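Local coordinates for ricin B-related lectin (Polyporus squamosus, PDB 5MUA), which binds galactose through a ricin-type beta-trefoil lectin domain fused to a papain-like protease domain with calcium-dependent activation, here complexed with the inhibitor E64, at residues B[8-13]-B[147-152]; B[165-170]-B[280-285]; B[233-238]-B[252-257]; B[248-253]-B[274-279]. All blocks are in the same frame, centred on the assembly; numbering follows the deposited sequence. Where two conformers were deposited one is given.

Contact 1. Residues B[8-13]-B[147-152]; sequences IYYIAS and QKLSQT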
# COMPACT_ATOMS: atom_id res chain seq x y z
N ILE B 8 -1.35 24.25 -4.08
CA ILE B 8 -2.26 24.20 -2.91
C ILE B 8 -1.67 25.16 -1.91
O ILE B 8 -0.41 25.19 -1.71
CB ILE B 8 -2.34 22.77 -2.29
CG1 ILE B 8 -2.93 21.84 -3.38
CG2 ILE B 8 -3.17 22.78 -1.04
CD1 ILE B 8 -2.78 20.35 -3.09
N TYR B 9 -2.54 25.98 -1.33
CA TYR B 9 -2.12 27.09 -0.51
C TYR B 9 -2.98 27.32 0.70
O TYR B 9 -4.17 26.98 0.71
CB TYR B 9 -2.22 28.36 -1.32
CG TYR B 9 -1.41 28.42 -2.54
CD1 TYR B 9 -1.90 27.97 -3.77
CD2 TYR B 9 -0.16 29.02 -2.50
CE1 TYR B 9 -1.13 28.07 -4.88
CE2 TYR B 9 0.62 29.18 -3.63
CZ TYR B 9 0.12 28.71 -4.86
OH TYR B 9 0.90 28.86 -5.98
N TYR B 10 -2.39 27.90 1.75
CA TYR B 10 -3.19 28.67 2.73
C TYR B 10 -3.33 30.06 2.15
O TYR B 10 -2.38 30.57 1.48
CB TYR B 10 -2.44 28.83 4.06
CG TYR B 10 -2.20 27.58 4.88
CD1 TYR B 10 -3.21 26.70 5.20
CD2 TYR B 10 -0.92 27.38 5.47
CE1 TYR B 10 -2.96 25.57 6.00
CE2 TYR B 10 -0.66 26.28 6.30
CZ TYR B 10 -1.67 25.37 6.54
OH TYR B 10 -1.45 24.26 7.38
N ILE B 11 -4.49 30.63 2.32
CA ILE B 11 -4.73 32.03 1.88
C ILE B 11 -4.98 32.79 3.18
O ILE B 11 -6.02 32.63 3.82
CB ILE B 11 -5.96 32.12 0.95
CG1 ILE B 11 -5.84 31.16 -0.26
CG2 ILE B 11 -6.17 33.57 0.49
CD1 ILE B 11 -7.08 31.13 -1.16
N ALA B 12 -4.01 33.60 3.60
CA ALA B 12 -4.12 34.30 4.88
C ALA B 12 -4.37 35.78 4.64
O ALA B 12 -3.84 36.34 3.68
CB ALA B 12 -2.81 34.18 5.69
N SER B 13 -5.09 36.36 5.56
CA SER B 13 -5.32 37.86 5.51
C SER B 13 -4.03 38.60 5.82
O SER B 13 -3.38 38.27 6.77
CB SER B 13 -6.35 38.28 6.54
OG SER B 13 -6.55 39.69 6.51
N GLN B 147 0.67 30.87 1.13
CA GLN B 147 1.77 30.00 1.49
C GLN B 147 1.60 28.70 0.71
O GLN B 147 0.61 28.06 0.87
CB GLN B 147 1.73 29.74 2.99
CG GLN B 147 2.78 28.70 3.33
CD GLN B 147 2.88 28.33 4.77
OE1 GLN B 147 2.32 28.96 5.64
NE2 GLN B 147 3.59 27.27 5.02
N LYS B 148 2.57 28.36 -0.12
CA LYS B 148 2.48 27.16 -0.97
C LYS B 148 2.73 25.95 -0.11
O LYS B 148 3.66 25.94 0.67
CB LYS B 148 3.51 27.18 -2.08
CG LYS B 148 3.22 26.10 -3.13
CD LYS B 148 4.13 26.22 -4.34
CE LYS B 148 5.60 25.93 -3.96
NZ LYS B 148 6.46 26.02 -5.17
N LEU B 149 1.86 24.97 -0.23
CA LEU B 149 1.93 23.73 0.54
C LEU B 149 2.14 22.54 -0.37
O LEU B 149 2.11 21.39 0.11
CB LEU B 149 0.63 23.58 1.31
CG LEU B 149 0.30 24.81 2.16
CD1 LEU B 149 -1.03 24.60 2.80
CD2 LEU B 149 1.32 25.08 3.26
N SER B 150 2.25 22.75 -1.67
CA SER B 150 2.38 21.69 -2.68
C SER B 150 3.74 21.72 -3.37
O SER B 150 4.46 22.71 -3.31
CB SER B 150 1.31 21.85 -3.79
OG SER B 150 1.31 23.15 -4.30
N GLN B 151 4.08 20.58 -3.99
CA GLN B 151 5.23 20.40 -4.83
C GLN B 151 4.79 19.63 -6.04
O GLN B 151 3.93 18.78 -5.94
CB GLN B 151 6.31 19.62 -4.11
CG GLN B 151 6.90 20.35 -2.97
CD GLN B 151 7.87 21.43 -3.45
OE1 GLN B 151 9.04 21.15 -3.70
NE2 GLN B 151 7.37 22.65 -3.62
N THR B 152 5.34 19.98 -7.19
CA THR B 152 5.17 19.16 -8.38
C THR B 152 5.97 17.87 -8.31
O THR B 152 6.87 17.70 -7.48
CB THR B 152 5.51 19.89 -9.68
OG1 THR B 152 6.91 20.09 -9.76
CG2 THR B 152 4.77 21.26 -9.76
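Tyr10 and Gln147 face each other as an antiparallel hydrogen-bonded pair, with Tyr10 N giving to Gln147 O (3.1 Å) and Gln147 N giving to Tyr10 O (3.1 Å). One step on, past the non-hydrogen-bonded pair of Tyr9 and Lys148, Leu149 N reaches Ile8 O at 2.7 Å. There strand 144-152 breaks its regular course, and the next donor, Ile8 N, is met by a side chain instead of a carbonyl: Ile8 N to Ser150 OG is 2.9 Å and fairly straight (161°). A chi1 of 51°, which sets OG between the backbone N and carbonyl carbon of Ser150, turns the hydroxyl to strand 7-13.

The Tyr10 ring carries Leu149 CD1 over the centre of one face, 3.6 Å from its centroid. Gln147 OE1 comes to the ring edge in plane, 3.6 Å from Tyr10 CD2, with the amide turned 80° from the ring. The Tyr10 hydroxyl is hydrogen-bonded to Asp43 and Arg256. On the other side of the strands, Tyr9 CE2 rests 3.8 Å from Lys148 CB; Tyr9 OH is hydrogen-bonded to Gly5 O and Gln4 N, Lys148 NZ to Gln4 OE1.

The pairing brings the first and last strands of the beta-trefoil region together, closing its ends, as in ricin-type lectins. Leu149 is also hydrogen-bonded through its backbone to Val181, beyond the trefoil. The chemistry implies that a serine hydroxyl keeps the strands joined where the backbone pattern lapses, and that both tyrosine hydroxyls, on buried residues, are polar anchors rather than unpaired ends.

Contact 2. Residues B[165-170]-B[280-285]; sequences ALRQDF and KAYFGL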
# COMPACT_ATOMS: atom_id res chain seq x y z
N ALA B 165 21.00 10.77 0.83
CA ALA B 165 20.66 9.44 1.40
C ALA B 165 20.53 8.38 0.29
O ALA B 165 19.78 7.42 0.50
CB ALA B 165 19.36 9.58 2.20
N LEU B 166 21.17 8.57 -0.87
CA LEU B 166 21.01 7.66 -2.00
C LEU B 166 22.30 6.92 -2.32
O LEU B 166 23.40 7.47 -2.19
CB LEU B 166 20.66 8.43 -3.24
CG LEU B 166 19.53 9.39 -3.07
CD1 LEU B 166 19.36 10.13 -4.39
CD2 LEU B 166 18.25 8.75 -2.61
N ARG B 167 22.15 5.68 -2.76
CA ARG B 167 23.20 4.93 -3.40
C ARG B 167 23.35 5.42 -4.84
O ARG B 167 22.43 6.02 -5.40
CB ARG B 167 22.82 3.42 -3.43
CG ARG B 167 22.69 2.81 -2.04
CD ARG B 167 22.00 1.42 -2.00
NE ARG B 167 22.49 0.59 -3.09
CZ ARG B 167 23.43 -0.33 -3.00
NH1 ARG B 167 24.00 -0.62 -1.83
NH2 ARG B 167 23.82 -0.98 -4.09
N GLN B 168 24.47 5.07 -5.45
CA GLN B 168 24.78 5.37 -6.86
C GLN B 168 23.82 4.76 -7.81
O GLN B 168 23.54 5.32 -8.86
CB GLN B 168 26.22 4.91 -7.28
CG GLN B 168 27.33 5.68 -6.60
CD GLN B 168 28.72 5.74 -7.34
OE1 GLN B 168 29.37 4.72 -7.68
NE2 GLN B 168 29.18 6.98 -7.56
N ASP B 169 23.27 3.62 -7.43
CA ASP B 169 22.35 2.91 -8.25
C ASP B 169 20.88 3.22 -7.99
O ASP B 169 19.97 2.53 -8.53
CB ASP B 169 22.62 1.38 -8.14
CG ASP B 169 22.36 0.81 -6.76
OD1 ASP B 169 22.04 1.51 -5.78
OD2 ASP B 169 22.46 -0.43 -6.59
N PHE B 170 20.63 4.29 -7.24
CA PHE B 170 19.27 4.64 -6.86
C PHE B 170 18.43 4.88 -8.10
O PHE B 170 18.86 5.58 -9.01
CB PHE B 170 19.25 5.96 -6.12
CG PHE B 170 17.88 6.42 -5.69
CD1 PHE B 170 17.23 5.76 -4.70
CD2 PHE B 170 17.31 7.55 -6.23
CE1 PHE B 170 15.97 6.13 -4.27
CE2 PHE B 170 16.11 7.98 -5.76
CZ PHE B 170 15.40 7.27 -4.79
N LYS B 280 21.12 3.77 2.84
CA LYS B 280 21.24 4.47 1.60
C LYS B 280 20.36 3.78 0.60
O LYS B 280 20.43 2.54 0.43
CB LYS B 280 22.70 4.58 1.12
CG LYS B 280 23.63 5.30 2.09
CD LYS B 280 23.35 6.82 2.12
CE LYS B 280 23.97 7.53 3.31
NZ LYS B 280 25.44 7.38 3.32
N ALA B 281 19.50 4.57 -0.02
CA ALA B 281 18.44 4.06 -0.89
C ALA B 281 18.87 3.58 -2.26
O ALA B 281 19.70 4.19 -2.93
CB ALA B 281 17.29 5.07 -0.98
N TYR B 282 18.33 2.42 -2.66
CA TYR B 282 18.46 1.97 -4.02
C TYR B 282 17.19 2.07 -4.82
O TYR B 282 17.23 2.05 -6.07
CB TYR B 282 19.07 0.58 -4.12
CG TYR B 282 18.34 -0.51 -3.38
CD1 TYR B 282 17.28 -1.23 -4.00
CD2 TYR B 282 18.74 -0.90 -2.10
CE1 TYR B 282 16.60 -2.21 -3.32
CE2 TYR B 282 18.05 -1.92 -1.44
CZ TYR B 282 17.00 -2.60 -2.08
OH TYR B 282 16.32 -3.60 -1.42
N PHE B 283 16.06 2.23 -4.13
CA PHE B 283 14.77 2.28 -4.76
C PHE B 283 13.89 3.31 -4.03
O PHE B 283 13.84 3.35 -2.81
CB PHE B 283 14.11 0.89 -4.77
CG PHE B 283 12.65 0.92 -4.90
CD1 PHE B 283 12.05 1.38 -6.04
CD2 PHE B 283 11.84 0.48 -3.86
CE1 PHE B 283 10.67 1.43 -6.15
CE2 PHE B 283 10.45 0.51 -3.98
CZ PHE B 283 9.87 1.03 -5.12
N GLY B 284 13.25 4.17 -4.79
CA GLY B 284 12.20 5.02 -4.27
C GLY B 284 10.94 5.09 -5.12
O GLY B 284 11.01 5.03 -6.33
N LEU B 285 9.80 5.21 -4.49
CA LEU B 285 8.51 5.34 -5.17
C LEU B 285 7.75 6.47 -4.50
O LEU B 285 7.72 6.52 -3.29
CB LEU B 285 7.70 4.03 -5.07
CG LEU B 285 6.26 4.04 -5.56
CD1 LEU B 285 6.29 4.25 -7.05
CD2 LEU B 285 5.49 2.74 -5.27
O HOH W 1 18.46 0.34 -8.09
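The Phe170 ring has Leu166 CD2 over the centre of one face, 3.6 Å above its plane, and meets segment 280-285 obliquely: Phe170 CE1 lies 3.4 Å from Gly284 N and 3.7 Å from Ala281 CB. With CG anti to the backbone N (chi1 180°), the ring reaches across the backbone of Ala281 to Gly284, which has no side chain to obstruct it. The Tyr282 ring takes Arg167 CD at its edge, close to its plane; the guanidinium beyond stands almost perpendicular to the ring (87°). Arg167 in turn grips Asp169 side-on: NE gives to OD1 on the syn side at 2.9 Å, while NH2 gives to OD2 at 2.9 Å from above the carboxylate plane.

Both segments turn a corner here. Leu166 and Ala281 form a parallel bridge, after which a type I turn from Arg167 to Phe170 and the bend at Tyr282 lead into strand 170-173 and the 283-285 part of strand 280-285. Opposite Phe240, Tyr282 and Phe283 make a classic beta bulge. The bridge is fastened by Ala281 N to Ala165 O (2.9 Å) and Arg167 N to Ala281 O (2.9 Å). Around the corner a water donates to both Asp169 O and Tyr282 O, spanning the two bends. Tyr282 also lines the E64 pocket, whereas Phe283 stacks on Tyr173 of the second subunit.

Contact 3. Residues B[233-238]-B[252-257]; sequences ALLCGL and WFVERG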
# COMPACT_ATOMS: atom_id res chain seq x y z
N ALA B 233 -2.22 14.64 -5.29
CA ALA B 233 -1.99 13.47 -4.47
C ALA B 233 -1.30 13.90 -3.23
O ALA B 233 -0.85 15.03 -3.11
CB ALA B 233 -1.11 12.46 -5.23
N LEU B 234 -1.24 12.97 -2.29
CA LEU B 234 -0.50 13.18 -1.05
C LEU B 234 0.88 12.57 -1.16
O LEU B 234 1.02 11.38 -1.54
CB LEU B 234 -1.26 12.54 0.13
CG LEU B 234 -2.71 12.98 0.42
CD1 LEU B 234 -3.19 12.37 1.70
CD2 LEU B 234 -2.94 14.48 0.43
N LEU B 235 1.92 13.34 -0.84
CA LEU B 235 3.29 12.82 -0.87
C LEU B 235 3.54 11.84 0.25
O LEU B 235 3.43 12.18 1.39
CB LEU B 235 4.34 13.94 -0.77
CG LEU B 235 5.81 13.44 -0.86
CD1 LEU B 235 6.11 12.65 -2.13
CD2 LEU B 235 6.76 14.59 -0.69
N CYS B 236 3.81 10.57 -0.13
CA CYS B 236 4.25 9.61 0.87
C CYS B 236 5.20 8.68 0.13
O CYS B 236 4.78 7.84 -0.62
CB CYS B 236 3.08 8.80 1.44
SG CYS B 236 3.62 7.60 2.68
N GLY B 237 6.47 8.87 0.35
CA GLY B 237 7.49 8.04 -0.31
C GLY B 237 7.69 6.67 0.31
O GLY B 237 7.49 6.48 1.53
N LEU B 238 8.06 5.75 -0.55
CA LEU B 238 8.57 4.41 -0.19
C LEU B 238 10.04 4.36 -0.60
O LEU B 238 10.39 4.84 -1.71
CB LEU B 238 7.79 3.31 -0.89
CG LEU B 238 8.27 1.87 -0.71
CD1 LEU B 238 8.20 1.49 0.76
CD2 LEU B 238 7.35 0.96 -1.46
N TRP B 252 9.28 8.21 3.45
CA TRP B 252 9.94 9.48 3.37
C TRP B 252 9.01 10.56 2.86
O TRP B 252 8.00 10.28 2.17
CB TRP B 252 11.16 9.44 2.52
CG TRP B 252 10.93 9.09 1.05
CD1 TRP B 252 10.92 7.82 0.50
CD2 TRP B 252 10.75 10.00 -0.05
NE1 TRP B 252 10.71 7.91 -0.88
CE2 TRP B 252 10.65 9.23 -1.23
CE3 TRP B 252 10.65 11.40 -0.14
CZ2 TRP B 252 10.39 9.81 -2.45
CZ3 TRP B 252 10.45 11.96 -1.37
CH2 TRP B 252 10.34 11.18 -2.51
N PHE B 253 9.40 11.78 3.17
CA PHE B 253 8.58 12.94 2.96
C PHE B 253 9.49 14.15 2.72
O PHE B 253 10.74 14.10 2.92
CB PHE B 253 7.78 13.23 4.26
CG PHE B 253 6.80 12.14 4.62
CD1 PHE B 253 5.56 12.06 3.98
CD2 PHE B 253 7.09 11.24 5.59
CE1 PHE B 253 4.68 11.01 4.25
CE2 PHE B 253 6.20 10.21 5.91
CZ PHE B 253 4.99 10.11 5.25
N VAL B 254 8.85 15.25 2.34
CA VAL B 254 9.54 16.55 2.39
C VAL B 254 8.83 17.37 3.40
O VAL B 254 7.70 17.10 3.77
CB VAL B 254 9.71 17.26 1.02
CG1 VAL B 254 10.40 16.37 0.01
CG2 VAL B 254 8.41 17.73 0.42
N GLU B 255 9.53 18.38 3.90
CA GLU B 255 9.09 19.15 5.04
C GLU B 255 8.37 20.38 4.52
O GLU B 255 8.84 21.04 3.62
CB GLU B 255 10.33 19.63 5.85
CG GLU B 255 11.05 18.55 6.66
CD GLU B 255 10.21 18.09 7.81
OE1 GLU B 255 9.48 18.90 8.41
OE2 GLU B 255 10.30 16.94 8.16
N ARG B 256 7.27 20.73 5.16
CA ARG B 256 6.66 22.03 4.91
C ARG B 256 7.50 23.25 5.12
O ARG B 256 7.42 24.17 4.32
CB ARG B 256 5.38 22.19 5.64
CG ARG B 256 4.29 22.03 4.60
CD ARG B 256 3.06 22.30 5.26
NE ARG B 256 1.99 21.48 4.76
CZ ARG B 256 0.77 21.64 5.22
NH1 ARG B 256 0.56 22.66 6.10
NH2 ARG B 256 -0.21 20.88 4.76
N GLY B 257 8.33 23.22 6.15
CA GLY B 257 9.23 24.39 6.41
C GLY B 257 10.37 24.48 5.45
O GLY B 257 11.03 25.52 5.33
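Gly237 O is held by two donors, Trp252 N across the pair (3.1 Å) and the side-chain ND2 of Asn251. The Trp252 donor stands 52° out of the carbonyl plane. The return bond, Gly237 N to Trp252 O, is shorter at 2.8 Å and lies in the carbonyl plane.

The indole of Trp252 folds back over this pair. Its CG sits between the backbone N and carbonyl carbon (chi1 62°), which lays the five-membered ring across Gly237, whose CA is 3.4 Å from the ring centroid in a CH-pi contact. Leu238 O lies at the indole edge, in plane, and takes a weak hydrogen bond from Trp252 NE1 (3.2 Å). The glycine, lacking a side chain, allows the ring to lie this close to the backbone.

The two strands, 233-243 and 246-255, form a beta hairpin of the papain-like part. Helix 208-226, which begins with Cys208 of the E64 pocket, packs on one side through Val219 against Cys236, and helix 153-162 packs on Trp252 through Val156 and Leu160.

Farther from the turn the pairing lapses. Leu235 CD2 meets Val254 CG2 at 3.7 Å, the two side chains crossing at about a right angle. Phe253 presents its edge to Leu235 O, with CE1 3.3 Å away and the oxygen near the ring plane; both Leu235 O and Val254 N are buried without a hydrogen-bonding partner in the model. Beside that ring, Cys236 SG makes an oblique sulfur-aromatic contact, 3.8 Å from Phe253 CZ.

Contact 4. Residues B[248-253]-B[274-279]; sequences HAYNWF and ANAWDY. With E64 (N-[N-[1-hydroxycarboxyethyl-carbonyl]leucylamino-butyl]-guanidine), chain K.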
# COMPACT_ATOMS: atom_id res chain seq x y z
N HIS B 248 16.67 -2.31 4.49
CA HIS B 248 15.46 -1.91 5.24
C HIS B 248 14.58 -1.10 4.34
O HIS B 248 15.10 -0.38 3.50
CB HIS B 248 15.88 -1.04 6.48
CG HIS B 248 14.80 -0.76 7.49
ND1 HIS B 248 14.19 -1.72 8.27
CD2 HIS B 248 14.26 0.40 7.88
CE1 HIS B 248 13.30 -1.17 9.06
NE2 HIS B 248 13.32 0.12 8.83
N ALA B 249 13.27 -1.23 4.59
CA ALA B 249 12.23 -0.47 3.93
C ALA B 249 11.64 0.53 4.87
O ALA B 249 11.39 0.22 6.02
CB ALA B 249 11.11 -1.36 3.37
N TYR B 250 11.37 1.73 4.35
CA TYR B 250 10.92 2.85 5.21
C TYR B 250 10.28 3.87 4.31
O TYR B 250 10.21 3.70 3.06
CB TYR B 250 12.12 3.50 6.02
CG TYR B 250 13.36 3.69 5.20
CD1 TYR B 250 14.21 2.60 4.90
CD2 TYR B 250 13.71 4.91 4.66
CE1 TYR B 250 15.33 2.74 4.09
CE2 TYR B 250 14.84 5.08 3.84
CZ TYR B 250 15.66 4.00 3.57
OH TYR B 250 16.77 4.16 2.77
N ASN B 251 9.71 4.87 4.94
CA ASN B 251 8.98 5.90 4.19
C ASN B 251 9.74 7.25 4.25
O ASN B 251 10.68 7.43 5.01
CB ASN B 251 7.57 6.05 4.75
CG ASN B 251 6.75 4.76 4.61
OD1 ASN B 251 6.49 4.06 5.59
ND2 ASN B 251 6.34 4.48 3.41
N TRP B 252 9.28 8.21 3.45
CA TRP B 252 9.94 9.48 3.37
C TRP B 252 9.01 10.56 2.86
O TRP B 252 8.00 10.28 2.17
CB TRP B 252 11.16 9.44 2.52
CG TRP B 252 10.93 9.09 1.05
CD1 TRP B 252 10.92 7.82 0.50
CD2 TRP B 252 10.75 10.00 -0.05
NE1 TRP B 252 10.71 7.91 -0.88
CE2 TRP B 252 10.65 9.23 -1.23
CE3 TRP B 252 10.65 11.40 -0.14
CZ2 TRP B 252 10.39 9.81 -2.45
CZ3 TRP B 252 10.45 11.96 -1.37
CH2 TRP B 252 10.34 11.18 -2.51
N PHE B 253 9.40 11.78 3.17
CA PHE B 253 8.58 12.94 2.96
C PHE B 253 9.49 14.15 2.72
O PHE B 253 10.74 14.10 2.92
CB PHE B 253 7.78 13.23 4.26
CG PHE B 253 6.80 12.14 4.62
CD1 PHE B 253 5.56 12.06 3.98
CD2 PHE B 253 7.09 11.24 5.59
CE1 PHE B 253 4.68 11.01 4.25
CE2 PHE B 253 6.20 10.21 5.91
CZ PHE B 253 4.99 10.11 5.25
N ALA B 274 16.32 12.28 10.43
CA ALA B 274 16.95 13.14 9.44
C ALA B 274 17.97 12.38 8.62
O ALA B 274 18.20 12.76 7.48
CB ALA B 274 17.57 14.36 10.13
N ASN B 275 18.56 11.28 9.12
CA ASN B 275 19.65 10.55 8.40
C ASN B 275 19.28 9.15 7.82
O ASN B 275 20.17 8.39 7.38
CB ASN B 275 20.83 10.33 9.36
CG ASN B 275 20.49 9.37 10.52
OD1 ASN B 275 19.34 9.24 10.94
ND2 ASN B 275 21.51 8.66 11.01
N ALA B 276 18.00 8.80 7.90
CA ALA B 276 17.48 7.48 7.36
C ALA B 276 18.19 6.29 8.11
O ALA B 276 18.39 5.21 7.56
CB ALA B 276 17.70 7.41 5.82
N TRP B 277 18.57 6.53 9.37
CA TRP B 277 19.25 5.49 10.19
C TRP B 277 20.48 4.92 9.46
O TRP B 277 20.82 3.74 9.56
CB TRP B 277 18.28 4.36 10.58
CG TRP B 277 17.04 4.90 11.14
CD1 TRP B 277 16.83 5.27 12.42
CD2 TRP B 277 15.85 5.21 10.40
NE1 TRP B 277 15.54 5.80 12.55
CE2 TRP B 277 14.94 5.79 11.32
CE3 TRP B 277 15.46 5.05 9.06
CZ2 TRP B 277 13.64 6.19 10.94
CZ3 TRP B 277 14.20 5.49 8.69
CH2 TRP B 277 13.31 6.04 9.62
N ASP B 278 21.13 5.77 8.68
CA ASP B 278 22.26 5.40 7.88
C ASP B 278 22.01 4.49 6.69
O ASP B 278 22.97 4.15 6.00
CB ASP B 278 23.44 4.91 8.71
CG ASP B 278 23.91 5.93 9.69
OD1 ASP B 278 23.65 7.13 9.51
OD2 ASP B 278 24.54 5.52 10.65
N TYR B 279 20.74 4.23 6.35
CA TYR B 279 20.49 3.49 5.10
C TYR B 279 20.67 4.37 3.94
O TYR B 279 20.35 5.59 3.99
CB TYR B 279 19.09 2.86 5.07
CG TYR B 279 18.92 1.79 6.15
CD1 TYR B 279 19.51 0.54 6.02
CD2 TYR B 279 18.15 2.04 7.26
CE1 TYR B 279 19.37 -0.41 7.01
CE2 TYR B 279 17.99 1.07 8.25
CZ TYR B 279 18.62 -0.12 8.13
OH TYR B 279 18.46 -1.08 9.09
C1 E64 K . 13.11 -5.28 8.16
O1 E64 K . 12.14 -5.88 8.62
O2 E64 K . 13.87 -4.52 8.84
C2 E64 K . 13.36 -5.35 6.71
C3 E64 K . 13.21 -6.79 6.23
O3 E64 K . 14.38 -7.32 6.82
C4 E64 K . 13.28 -6.92 4.75
O4 E64 K . 12.29 -7.04 4.09
N1 E64 K . 14.43 -6.80 4.18
C6 E64 K . 14.68 -6.89 2.75
C7 E64 K . 14.97 -5.63 1.95
C8 E64 K . 13.96 -4.51 2.16
C9 E64 K . 12.65 -4.84 1.45
C10 E64 K . 14.56 -3.28 1.62
C11 E64 K . 15.48 -8.09 2.30
O5 E64 K . 16.70 -7.97 2.36
N2 E64 K . 14.91 -9.20 1.88
C12 E64 K . 15.64 -10.31 1.23
C13 E64 K . 15.13 -10.49 -0.20
C14 E64 K . 15.68 -11.74 -0.94
C15 E64 K . 16.38 -11.31 -2.23
N3 E64 K . 16.52 -12.49 -3.10
C16 E64 K . 16.94 -12.49 -4.35
N4 E64 K . 17.45 -11.37 -4.91
N5 E64 K . 16.79 -13.64 -5.09
O HOH W 2 18.05 6.48 2.67
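Tyr279 holds its CG beside the backbone N (chi1 -64°), which lays its ring under His248 CB, 3.5 Å from the ring centroid in a CH-pi contact, while His248 turns its CG anti to the backbone N (chi1 -169°) and directs its imidazole to E64. The two rings themselves are near parallel but slid apart. With Tyr250 and Trp277 they form an aromatic cluster joining strand 246-255 of the papain-like part to the loop before strand 280-285; the cluster backs His248, a residue of the E64 pocket.

Trp277 directs an edge toward the face of Tyr250 in an offset edge-to-face pair, planes at 77°, with its CZ3 3.9 Å from Tyr250 CB. On the same side of the ring, Ala276 CB approaches Tyr250 CE2 (4.2 Å) and Tyr279 CB packs against Tyr250 CE1 (3.9 Å).

The imidazole of His248 is held at both nitrogens. ND1 gives a hydrogen bond of 2.9 Å to carboxylate atom O2 of E64, which lies in the ring plane; NE2 is hydrogen-bonded to Glu266. Lys243 adds a cation-pi contact to Tyr279. A single water links the two sides: it accepts from Tyr250 OH at 2.7 Å and donates to Tyr279 O at 2.8 Å.

Contacts 3 and 4 share Trp252 and Phe253 on strand 246-255, and both are nested in the loop closed by contact 2. Contact 2 lies near contact 4, centres about 10 Å apart, with Ala281 CB 3.9 Å from Tyr250 OH; it meets contact 3 where Leu285 N approaches Leu238 O at 2.9 Å, a probable hydrogen bond. Contact 1, about 30 Å from contact 2 between centres, belongs to the lectin part but is tied to contact 3, centres about 15 Å apart, by the hydrogen bond between Tyr10 OH and Arg256 NH1 (2.9 Å). E64 touches contacts 2 and 4 directly, whereas the Leu238 side chain of contact 3 stays about 8 Å from it.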